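Local coordinates for protein CDP-archaeol synthase (Aeropyrum pernix K1, PDB 5GUF) that probably catalyses the transfer of a cytidylyl group from CTP to an archaeal ether lipid phosphate, giving CDP-archaeol and diphosphate in the membrane, at residues 20-28 against 89-100; 119-127 against 146-157. One frame throughout, in Å; residues are numbered along the deposited sequence. Where two conformers were deposited one is given.

Contact 1 (20-28 with 89-100) is buried near the centre of the chain. Contact 2 (119-127 with 146-157) lies farther out and is only partly buried; its Leu120 also packs on Leu120 of the second subunit. Each joins two different helices: 14-29 with 84-109 in contact 1, 121-136 with 143-161 in contact 2. Contact 1 is mainly apolar, with several alanines, and has no hydrogen bonds between its segments. Contact 2 uses larger side chains and one tyrosine hydrogen bond. Phe126 of contact 2 packs against Asn28 and Ala96 of contact 1. Both reach the potassium ion, contact 1 through the Asp100 carboxylate and contact 2 through the Asp122 carbonyl.

Contact 1 (20-28 against 89-100); sequences LMLPAMIAN and SPAIALGALAGD. With K (potassium ion), chain F; CTP (cytidine-5'-triphosphate), chain B.
Ile92 holds CG1 anti to its carbonyl carbon (chi1 -63°) and CG2 anti to its backbone N. The two branches therefore meet different partners. CD1 reaches Leu20, with Ile92 CD1 3.8 Å from Leu20 CD1, and the two side chains cross at about a right angle. CG2 lies 4.0 Å from Ala24 CB and also meets Met21 CE, which the bends at chi2 and chi3 of Met21 bring back toward it. An alanine in place of Ile92 would probably open a gap between the helices and leave the ends of Leu20 and Met21 without their shared partner.

Segments 20-28 and 89-100 cross at -46°, and their axes come within 8.2 Å. Small alanine side chains are consistent with this closeness: Ala24 CB is 3.6 Å from Ala96 CB, and Ala27 CB is 3.9 Å from Ala93 CB. Pro23 CG rests against Ser89, whose OG is hydrogen-bonded to Leu85 O.

At the far end the contact turns polar. Asp100 OD1 binds the potassium ion at 2.7 Å, while OD2 forms a salt bridge with Lys57. Asn28 OD1 accepts a 2.5 Å bond from a water that also binds the ion. CTP O2A is another ligand of the ion. The apolar helix pair thus ends in a potassium site, where the cation probably offsets the charge of carboxylate and phosphate.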
loop_
_atom_site.group_PDB
_atom_site.type_symbol
_atom_site.label_atom_id
_atom_site.label_comp_id
_atom_site.label_asym_id
_atom_site.label_seq_id
_atom_site.Cartn_x
_atom_site.Cartn_y
_atom_site.Cartn_z
ATOM N N LEU A 20 13.637 -10.809 12.045
ATOM C CA LEU A 20 14.512 -10.079 11.140
ATOM C C LEU A 20 14.139 -8.598 11.081
ATOM O O LEU A 20 15.016 -7.727 11.045
ATOM C CB LEU A 20 14.457 -10.725 9.756
ATOM C CG LEU A 20 15.374 -10.156 8.680
ATOM C CD1 LEU A 20 16.845 -10.402 9.025
ATOM C CD2 LEU A 20 15.004 -10.799 7.359
ATOM N N MET A 21 12.847 -8.293 11.111
ATOM C CA MET A 21 12.370 -6.933 10.895
ATOM C C MET A 21 12.284 -6.081 12.160
ATOM O O MET A 21 12.128 -4.856 12.044
ATOM C CB MET A 21 10.994 -6.969 10.246
ATOM C CG MET A 21 11.019 -7.361 8.782
ATOM S SD MET A 21 11.721 -6.043 7.757
ATOM C CE MET A 21 13.236 -6.829 7.214
ATOM N N LEU A 22 12.360 -6.678 13.352
ATOM C CA LEU A 22 12.187 -5.888 14.570
ATOM C C LEU A 22 13.204 -4.756 14.699
ATOM O O LEU A 22 12.835 -3.694 15.221
ATOM C CB LEU A 22 12.202 -6.804 15.803
ATOM C CG LEU A 22 10.807 -7.283 16.251
ATOM C CD1 LEU A 22 10.885 -8.513 17.148
ATOM C CD2 LEU A 22 10.029 -6.178 16.953
ATOM N N PRO A 23 14.456 -4.894 14.267
ATOM C CA PRO A 23 15.333 -3.707 14.254
ATOM C C PRO A 23 14.807 -2.573 13.393
ATOM O O PRO A 23 14.949 -1.404 13.770
ATOM C CB PRO A 23 16.660 -4.264 13.716
ATOM C CG PRO A 23 16.660 -5.678 14.212
ATOM C CD PRO A 23 15.223 -6.147 14.150
ATOM N N ALA A 24 14.210 -2.882 12.240
ATOM C CA ALA A 24 13.636 -1.843 11.386
ATOM C C ALA A 24 12.431 -1.184 12.054
ATOM O O ALA A 24 12.304 0.045 12.054
ATOM C CB ALA A 24 13.238 -2.448 10.036
ATOM N N MET A 25 11.523 -1.997 12.603
ATOM C CA MET A 25 10.389 -1.474 13.358
ATOM C C MET A 25 10.859 -0.547 14.473
ATOM O O MET A 25 10.287 0.527 14.694
ATOM C CB MET A 25 9.582 -2.629 13.946
ATOM C CG MET A 25 8.708 -3.362 12.945
ATOM S SD MET A 25 7.776 -4.707 13.717
ATOM C CE MET A 25 8.836 -6.100 13.374
ATOM N N ILE A 26 11.922 -0.947 15.175
ATOM C CA ILE A 26 12.438 -0.137 16.266
ATOM C C ILE A 26 13.159 1.094 15.728
ATOM O O ILE A 26 13.049 2.185 16.293
ATOM C CB ILE A 26 13.332 -0.990 17.183
ATOM C CG1 ILE A 26 12.428 -1.811 18.107
ATOM C CG2 ILE A 26 14.232 -0.106 18.020
ATOM C CD1 ILE A 26 13.082 -3.007 18.721
ATOM N N ALA A 27 13.892 0.950 14.625
ATOM C CA ALA A 27 14.488 2.123 13.996
ATOM C C ALA A 27 13.413 3.100 13.540
ATOM O O ALA A 27 13.574 4.314 13.675
ATOM C CB ALA A 27 15.366 1.710 12.815
ATOM N N ASN A 28 12.296 2.585 13.029
ATOM C CA ASN A 28 11.251 3.455 12.508
ATOM C C ASN A 28 10.479 4.162 13.615
ATOM O O ASN A 28 9.978 5.271 13.399
ATOM C CB ASN A 28 10.295 2.645 11.642
ATOM C CG ASN A 28 9.133 3.455 11.155
ATOM O OD1 ASN A 28 9.308 4.450 10.455
ATOM N ND2 ASN A 28 7.933 3.051 11.541
ATOM N N SER A 89 21.546 -6.044 11.064
ATOM C CA SER A 89 20.494 -5.157 11.554
ATOM C C SER A 89 20.836 -3.682 11.396
ATOM O O SER A 89 19.914 -2.894 11.120
ATOM C CB SER A 89 20.162 -5.483 13.013
ATOM O OG SER A 89 19.613 -6.795 13.123
ATOM N N PRO A 90 22.091 -3.236 11.550
ATOM C CA PRO A 90 22.381 -1.829 11.224
ATOM C C PRO A 90 22.033 -1.463 9.786
ATOM O O PRO A 90 21.393 -0.425 9.559
ATOM C CB PRO A 90 23.891 -1.705 11.502
ATOM C CG PRO A 90 24.173 -2.781 12.528
ATOM C CD PRO A 90 23.264 -3.920 12.140
ATOM N N ALA A 91 22.435 -2.285 8.807
ATOM C CA ALA A 91 22.087 -1.993 7.417
ATOM C C ALA A 91 20.573 -1.989 7.218
ATOM O O ALA A 91 20.040 -1.125 6.511
ATOM C CB ALA A 91 22.746 -3.006 6.477
ATOM N N ILE A 92 19.866 -2.945 7.839
ATOM C CA ILE A 92 18.410 -3.002 7.718
ATOM C C ILE A 92 17.772 -1.774 8.357
ATOM O O ILE A 92 16.837 -1.181 7.798
ATOM C CB ILE A 92 17.866 -4.309 8.332
ATOM C CG1 ILE A 92 18.392 -5.530 7.557
ATOM C CG2 ILE A 92 16.338 -4.324 8.357
ATOM C CD1 ILE A 92 17.700 -6.844 7.895
ATOM N N ALA A 93 18.266 -1.376 9.537
ATOM C CA ALA A 93 17.825 -0.127 10.148
ATOM C C ALA A 93 17.983 1.046 9.187
ATOM O O ALA A 93 17.091 1.896 9.086
ATOM C CB ALA A 93 18.616 0.144 11.432
ATOM N N LEU A 94 19.125 1.115 8.491
ATOM C CA LEU A 94 19.337 2.175 7.506
ATOM C C LEU A 94 18.297 2.112 6.394
ATOM O O LEU A 94 17.759 3.145 5.983
ATOM C CB LEU A 94 20.750 2.096 6.919
ATOM C CG LEU A 94 21.820 2.567 7.907
ATOM C CD1 LEU A 94 23.220 2.444 7.335
ATOM C CD2 LEU A 94 21.544 4.002 8.362
ATOM N N GLY A 95 17.993 0.912 5.903
ATOM C CA GLY A 95 16.948 0.793 4.900
ATOM C C GLY A 95 15.591 1.238 5.416
ATOM O O GLY A 95 14.812 1.866 4.696
ATOM N N ALA A 96 15.282 0.912 6.667
ATOM C CA ALA A 96 14.034 1.394 7.231
ATOM C C ALA A 96 14.028 2.913 7.286
ATOM O O ALA A 96 13.026 3.546 6.943
ATOM C CB ALA A 96 13.817 0.805 8.624
ATOM N N LEU A 97 15.151 3.514 7.695
ATOM C CA LEU A 97 15.211 4.969 7.802
ATOM C C LEU A 97 15.175 5.626 6.423
ATOM O O LEU A 97 14.531 6.668 6.242
ATOM C CB LEU A 97 16.464 5.387 8.573
ATOM C CG LEU A 97 16.470 4.976 10.049
ATOM C CD1 LEU A 97 17.873 5.104 10.692
ATOM C CD2 LEU A 97 15.406 5.721 10.863
ATOM N N ALA A 98 15.856 5.025 5.439
ATOM C CA ALA A 98 15.862 5.568 4.086
ATOM C C ALA A 98 14.477 5.483 3.458
ATOM O O ALA A 98 14.027 6.432 2.799
ATOM C CB ALA A 98 16.895 4.821 3.229
ATOM N N GLY A 99 13.782 4.358 3.674
ATOM C CA GLY A 99 12.446 4.193 3.123
ATOM C C GLY A 99 11.434 5.152 3.729
ATOM O O GLY A 99 10.539 5.644 3.038
ATOM N N ASP A 100 11.556 5.430 5.024
ATOM C CA ASP A 100 10.688 6.422 5.640
ATOM C C ASP A 100 10.948 7.813 5.065
ATOM O O ASP A 100 10.010 8.581 4.817
ATOM C CB ASP A 100 10.888 6.402 7.151
ATOM C CG ASP A 100 10.129 7.492 7.853
ATOM O OD1 ASP A 100 8.881 7.526 7.768
ATOM O OD2 ASP A 100 10.794 8.320 8.510
HETATM K K K F . 6.249 7.565 8.422
HETATM N N1 CTP B . 11.153 11.867 13.180
HETATM C C2 CTP B . 12.419 12.448 13.159
HETATM N N3 CTP B . 13.386 12.043 12.251
HETATM C C4 CTP B . 13.105 10.998 11.383
HETATM C C5 CTP B . 11.848 10.381 11.432
HETATM C C6 CTP B . 10.830 10.939 12.211
HETATM O O2 CTP B . 12.695 13.341 13.957
HETATM N N4 CTP B . 14.034 10.599 10.518
HETATM C "C1'" CTP B . 10.177 12.310 14.220
HETATM C "C2'" CTP B . 9.580 13.662 13.859
HETATM O "O2'" CTP B . 9.274 14.347 15.053
HETATM C "C3'" CTP B . 8.293 13.291 13.172
HETATM C "C4'" CTP B . 7.854 12.108 14.024
HETATM O "O4'" CTP B . 9.060 11.437 14.385
HETATM O "O3'" CTP B . 7.382 14.358 13.186
HETATM C "C5'" CTP B . 6.856 11.202 13.301
HETATM O "O5'" CTP B . 7.443 10.575 12.180
HETATM P PA CTP B . 6.712 10.654 10.754
HETATM O O1A CTP B . 5.264 10.282 10.984
HETATM O O2A CTP B . 7.370 9.764 9.720
HETATM O O3A CTP B . 6.881 12.200 10.324
HETATM P PB CTP B . 5.657 13.200 10.007
HETATM O O1B CTP B . 5.553 14.198 11.142
HETATM O O2B CTP B . 4.338 12.497 9.825
HETATM O O3B CTP B . 6.142 13.901 8.630
HETATM P PG CTP B . 5.851 13.283 7.158
HETATM O O1G CTP B . 4.591 13.910 6.621
HETATM O O2G CTP B . 7.061 13.590 6.332
HETATM O O3G CTP B . 5.671 11.792 7.214
HETATM O O HOH W 1 7.480 5.392 8.949
HETATM O O HOH W 2 7.496 8.941 6.019
HETATM O O HOH W 3 4.643 9.968 8.072
#

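Contact 2 (119-127 against 146-157); sequences PLLDQLDFY and AVEAAAAVLLLH. With K (potassium ion), chain F.
Ala146 meets Tyr127 near the start of helix 143-161. Its carbonyl O accepts a 2.6 Å hydrogen bond from Tyr127 OH. The hydroxyl approaches in the carbonyl plane, on a lone pair, with a C=O...donor angle of 120°. Tyr127 has CG anti to its backbone N (chi1 169°), which carries the ring across to this helix. There it is a knob in a hole formed by Ala146, Ala149, Ala150 and Val153.

Ala149 CB lies 3.3 Å from Tyr127 OH. Ala150 CA sits over one face of the ring, offset toward its rim, and Ala150 CB is 3.6 Å from Tyr127 CE2. Leu124 CD2 also packs against Ala150.

Val153 has two conformers, so its contacts are less certain. In one of them CG1 is 3.9 Å from Phe126 CE1 and also meets Leu124 CD2, while CG2 lies obliquely beside the Tyr127 ring, more loosely. Phe126 continues to Met25 of helix 14-29.

Leu154 sends CD2 to 3.8 Å from Gln123 CB. The same methyl touches Leu120 CD2 and Leu124 CG.

His157 ends the contact and is poorly ordered. Gln123 CG makes an off-centre CH-pi contact with its ring, 4.1 Å from the centroid, which is uncertain for that reason. Gln123 OE1 accepts a weak bond from Leu120 N.

The other side of helix 121-136 serves the potassium site. Asp122 O is a long ligand of the ion, and Asp122 OD1 forms a salt bridge with Lys107. Asp125 OD1 accepts a bond from one of the ion's waters, and OD2 lies close to another. The helix thus has two kinds of chemistry. A mostly apolar side and one phenol hydroxyl join it to helix 143-161, while a backbone carbonyl and the Asp125 carboxylate help to frame the cation and its waters.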
loop_
_atom_site.group_PDB
_atom_site.type_symbol
_atom_site.label_atom_id
_atom_site.label_comp_id
_atom_site.label_asym_id
_atom_site.label_seq_id
_atom_site.Cartn_x
_atom_site.Cartn_y
_atom_site.Cartn_z
ATOM N N PRO A 119 -2.257 7.167 4.335
ATOM C CA PRO A 119 -2.451 5.800 4.836
ATOM C C PRO A 119 -1.837 4.784 3.883
ATOM O O PRO A 119 -1.725 5.020 2.676
ATOM C CB PRO A 119 -3.976 5.662 4.907
ATOM C CG PRO A 119 -4.457 6.553 3.832
ATOM C CD PRO A 119 -3.517 7.745 3.845
ATOM N N LEU A 120 -1.417 3.655 4.452
ATOM C CA LEU A 120 -0.605 2.658 3.761
ATOM C C LEU A 120 0.834 3.144 3.604
ATOM O O LEU A 120 1.740 2.549 4.189
ATOM C CB LEU A 120 -1.201 2.277 2.404
ATOM C CG LEU A 120 -2.465 1.418 2.440
ATOM C CD1 LEU A 120 -2.645 0.733 1.085
ATOM C CD2 LEU A 120 -2.473 0.390 3.608
ATOM N N LEU A 121 1.061 4.220 2.840
ATOM C CA LEU A 121 2.431 4.689 2.630
ATOM C C LEU A 121 3.119 5.041 3.948
ATOM O O LEU A 121 4.278 4.669 4.164
ATOM C CB LEU A 121 2.446 5.891 1.682
ATOM C CG LEU A 121 3.819 6.525 1.393
ATOM C CD1 LEU A 121 4.782 5.524 0.719
ATOM C CD2 LEU A 121 3.710 7.796 0.559
ATOM N N ASP A 122 2.419 5.758 4.844
ATOM C CA ASP A 122 2.991 6.125 6.141
ATOM C C ASP A 122 3.371 4.898 6.965
ATOM O O ASP A 122 4.279 4.963 7.797
ATOM C CB ASP A 122 1.997 6.968 6.950
ATOM C CG ASP A 122 1.953 8.432 6.512
ATOM O OD1 ASP A 122 2.857 8.865 5.766
ATOM O OD2 ASP A 122 0.985 9.139 6.900
ATOM N N GLN A 123 2.672 3.785 6.785
ATOM C CA GLN A 123 2.933 2.628 7.626
ATOM C C GLN A 123 3.899 1.640 6.986
ATOM O O GLN A 123 4.491 0.833 7.700
ATOM C CB GLN A 123 1.626 1.905 7.966
ATOM C CG GLN A 123 0.639 2.698 8.809
ATOM C CD GLN A 123 -0.149 3.727 8.005
ATOM O OE1 GLN A 123 -0.410 3.548 6.808
ATOM N NE2 GLN A 123 -0.528 4.821 8.666
ATOM N N LEU A 124 4.100 1.695 5.674
ATOM C CA LEU A 124 4.821 0.645 4.979
ATOM C C LEU A 124 6.137 1.090 4.346
ATOM O O LEU A 124 6.951 0.226 3.995
ATOM C CB LEU A 124 3.916 0.020 3.911
ATOM C CG LEU A 124 2.779 -0.819 4.502
ATOM C CD1 LEU A 124 2.014 -1.545 3.409
ATOM C CD2 LEU A 124 3.314 -1.814 5.541
ATOM N N ASP A 125 6.387 2.402 4.225
ATOM C CA ASP A 125 7.583 2.885 3.534
ATOM C C ASP A 125 8.861 2.354 4.175
ATOM O O ASP A 125 9.797 1.960 3.477
ATOM C CB ASP A 125 7.591 4.417 3.521
ATOM C CG ASP A 125 7.351 5.032 4.924
ATOM O OD1 ASP A 125 7.246 4.290 5.937
ATOM O OD2 ASP A 125 7.272 6.275 5.021
ATOM N N PHE A 126 8.927 2.361 5.500
ATOM C CA PHE A 126 10.105 1.850 6.188
ATOM C C PHE A 126 10.227 0.338 6.020
ATOM O O PHE A 126 11.343 -0.192 5.953
ATOM C CB PHE A 126 10.045 2.215 7.682
ATOM C CG PHE A 126 9.236 1.256 8.478
ATOM C CD1 PHE A 126 7.867 1.408 8.577
ATOM C CD2 PHE A 126 9.827 0.141 9.066
ATOM C CE1 PHE A 126 7.105 0.486 9.281
ATOM C CE2 PHE A 126 9.060 -0.782 9.753
ATOM C CZ PHE A 126 7.696 -0.592 9.865
ATOM N N TYR A 127 9.090 -0.364 5.979
ATOM C CA TYR A 127 9.102 -1.808 5.784
ATOM C C TYR A 127 9.667 -2.177 4.422
ATOM O O TYR A 127 10.419 -3.155 4.302
ATOM C CB TYR A 127 7.687 -2.366 5.949
ATOM C CG TYR A 127 7.524 -3.805 5.523
ATOM C CD1 TYR A 127 8.023 -4.838 6.301
ATOM C CD2 TYR A 127 6.861 -4.135 4.340
ATOM C CE1 TYR A 127 7.873 -6.159 5.917
ATOM C CE2 TYR A 127 6.710 -5.457 3.951
ATOM C CZ TYR A 127 7.228 -6.462 4.746
ATOM O OH TYR A 127 7.091 -7.787 4.381
ATOM N N ALA A 146 6.149 -12.087 2.907
ATOM C CA ALA A 146 6.333 -10.657 2.676
ATOM C C ALA A 146 5.013 -9.904 2.809
ATOM O O ALA A 146 4.978 -8.786 3.330
ATOM C CB ALA A 146 6.947 -10.414 1.299
ATOM N N VAL A 147 3.918 -10.504 2.354
ATOM C CA VAL A 147 2.605 -9.902 2.543
ATOM C C VAL A 147 2.183 -9.969 4.010
ATOM O O VAL A 147 1.701 -8.983 4.577
ATOM C CB VAL A 147 1.578 -10.587 1.627
ATOM C CG1 VAL A 147 0.167 -10.087 1.938
ATOM C CG2 VAL A 147 1.944 -10.353 0.161
ATOM N N GLU A 148 2.360 -11.132 4.648
ATOM C CA GLU A 148 1.962 -11.278 6.048
ATOM C C GLU A 148 2.642 -10.241 6.930
ATOM O O GLU A 148 1.983 -9.563 7.716
ATOM C CB GLU A 148 2.274 -12.689 6.550
ATOM C CG GLU A 148 1.361 -13.747 5.966
ATOM C CD GLU A 148 1.792 -15.156 6.313
ATOM O OE1 GLU A 148 2.789 -15.324 7.055
ATOM O OE2 GLU A 148 1.124 -16.103 5.849
ATOM N N ALA A 149 3.963 -10.108 6.810
ATOM C CA ALA A 149 4.687 -9.115 7.599
ATOM C C ALA A 149 4.156 -7.703 7.359
ATOM O O ALA A 149 4.000 -6.924 8.308
ATOM C CB ALA A 149 6.183 -9.185 7.286
ATOM N N ALA A 150 3.867 -7.356 6.098
ATOM C CA ALA A 150 3.290 -6.043 5.815
ATOM C C ALA A 150 1.964 -5.858 6.542
ATOM O O ALA A 150 1.713 -4.800 7.130
ATOM C CB ALA A 150 3.104 -5.847 4.311
ATOM N N ALA A 151 1.109 -6.885 6.520
ATOM C CA ALA A 151 -0.161 -6.818 7.232
ATOM C C ALA A 151 0.047 -6.843 8.737
ATOM O O ALA A 151 -0.771 -6.292 9.486
ATOM C CB ALA A 151 -1.070 -7.970 6.806
ATOM N N ALA A 152 1.122 -7.478 9.202
ATOM C CA ALA A 152 1.431 -7.432 10.625
ATOM C C ALA A 152 1.894 -6.046 11.029
ATOM O O ALA A 152 1.637 -5.611 12.157
ATOM C CB ALA A 152 2.488 -8.473 10.979
ATOM N N VAL A 153 2.577 -5.335 10.130
ATOM C CA VAL A 153 2.925 -3.945 10.406
ATOM C C VAL A 153 1.661 -3.106 10.526
ATOM O O VAL A 153 1.500 -2.321 11.469
ATOM C CB VAL A 153 3.866 -3.396 9.321
ATOM C CG1 VAL A 153 3.975 -1.885 9.442
ATOM C CG2 VAL A 153 5.235 -4.028 9.442
ATOM N N LEU A 154 0.742 -3.262 9.569
ATOM C CA LEU A 154 -0.537 -2.567 9.643
ATOM C C LEU A 154 -1.260 -2.887 10.943
ATOM O O LEU A 154 -1.694 -1.983 11.662
ATOM C CB LEU A 154 -1.409 -2.931 8.444
ATOM C CG LEU A 154 -0.829 -2.537 7.090
ATOM C CD1 LEU A 154 -1.738 -3.019 5.975
ATOM C CD2 LEU A 154 -0.631 -1.028 7.041
ATOM N N LEU A 155 -1.358 -4.176 11.281
ATOM C CA LEU A 155 -2.099 -4.571 12.474
ATOM C C LEU A 155 -1.499 -3.972 13.735
ATOM O O LEU A 155 -2.233 -3.598 14.652
ATOM C CB LEU A 155 -2.161 -6.093 12.585
ATOM C CG LEU A 155 -3.125 -6.742 11.597
ATOM C CD1 LEU A 155 -2.959 -8.253 11.601
ATOM C CD2 LEU A 155 -4.548 -6.335 11.951
ATOM N N LEU A 156 -0.173 -3.845 13.798
ATOM C CA LEU A 156 0.432 -3.314 15.013
ATOM C C LEU A 156 0.267 -1.794 15.085
ATOM O O LEU A 156 0.042 -1.234 16.162
ATOM C CB LEU A 156 1.904 -3.713 15.074
ATOM C CG LEU A 156 2.784 -2.866 15.997
ATOM C CD1 LEU A 156 2.282 -3.089 17.422
ATOM C CD2 LEU A 156 4.266 -3.236 15.891
ATOM N N HIS A 157 0.380 -1.108 13.950
ATOM C CA HIS A 157 0.100 0.323 13.915
ATOM C C HIS A 157 -1.331 0.614 14.348
ATOM O O HIS A 157 -1.569 1.482 15.198
ATOM C CB HIS A 157 0.375 0.879 12.517
ATOM C CG HIS A 157 1.788 1.325 12.323
ATOM N ND1 HIS A 157 2.136 2.656 12.254
ATOM C CD2 HIS A 157 2.941 0.626 12.181
ATOM C CE1 HIS A 157 3.443 2.758 12.082
ATOM N NE2 HIS A 157 3.955 1.541 12.033
HETATM K K K F . 6.249 7.565 8.422
HETATM O O HOH W 3 4.643 9.968 8.072
HETATM O O HOH W 1 7.480 5.392 8.949
HETATM O O HOH W 2 7.496 8.941 6.019
#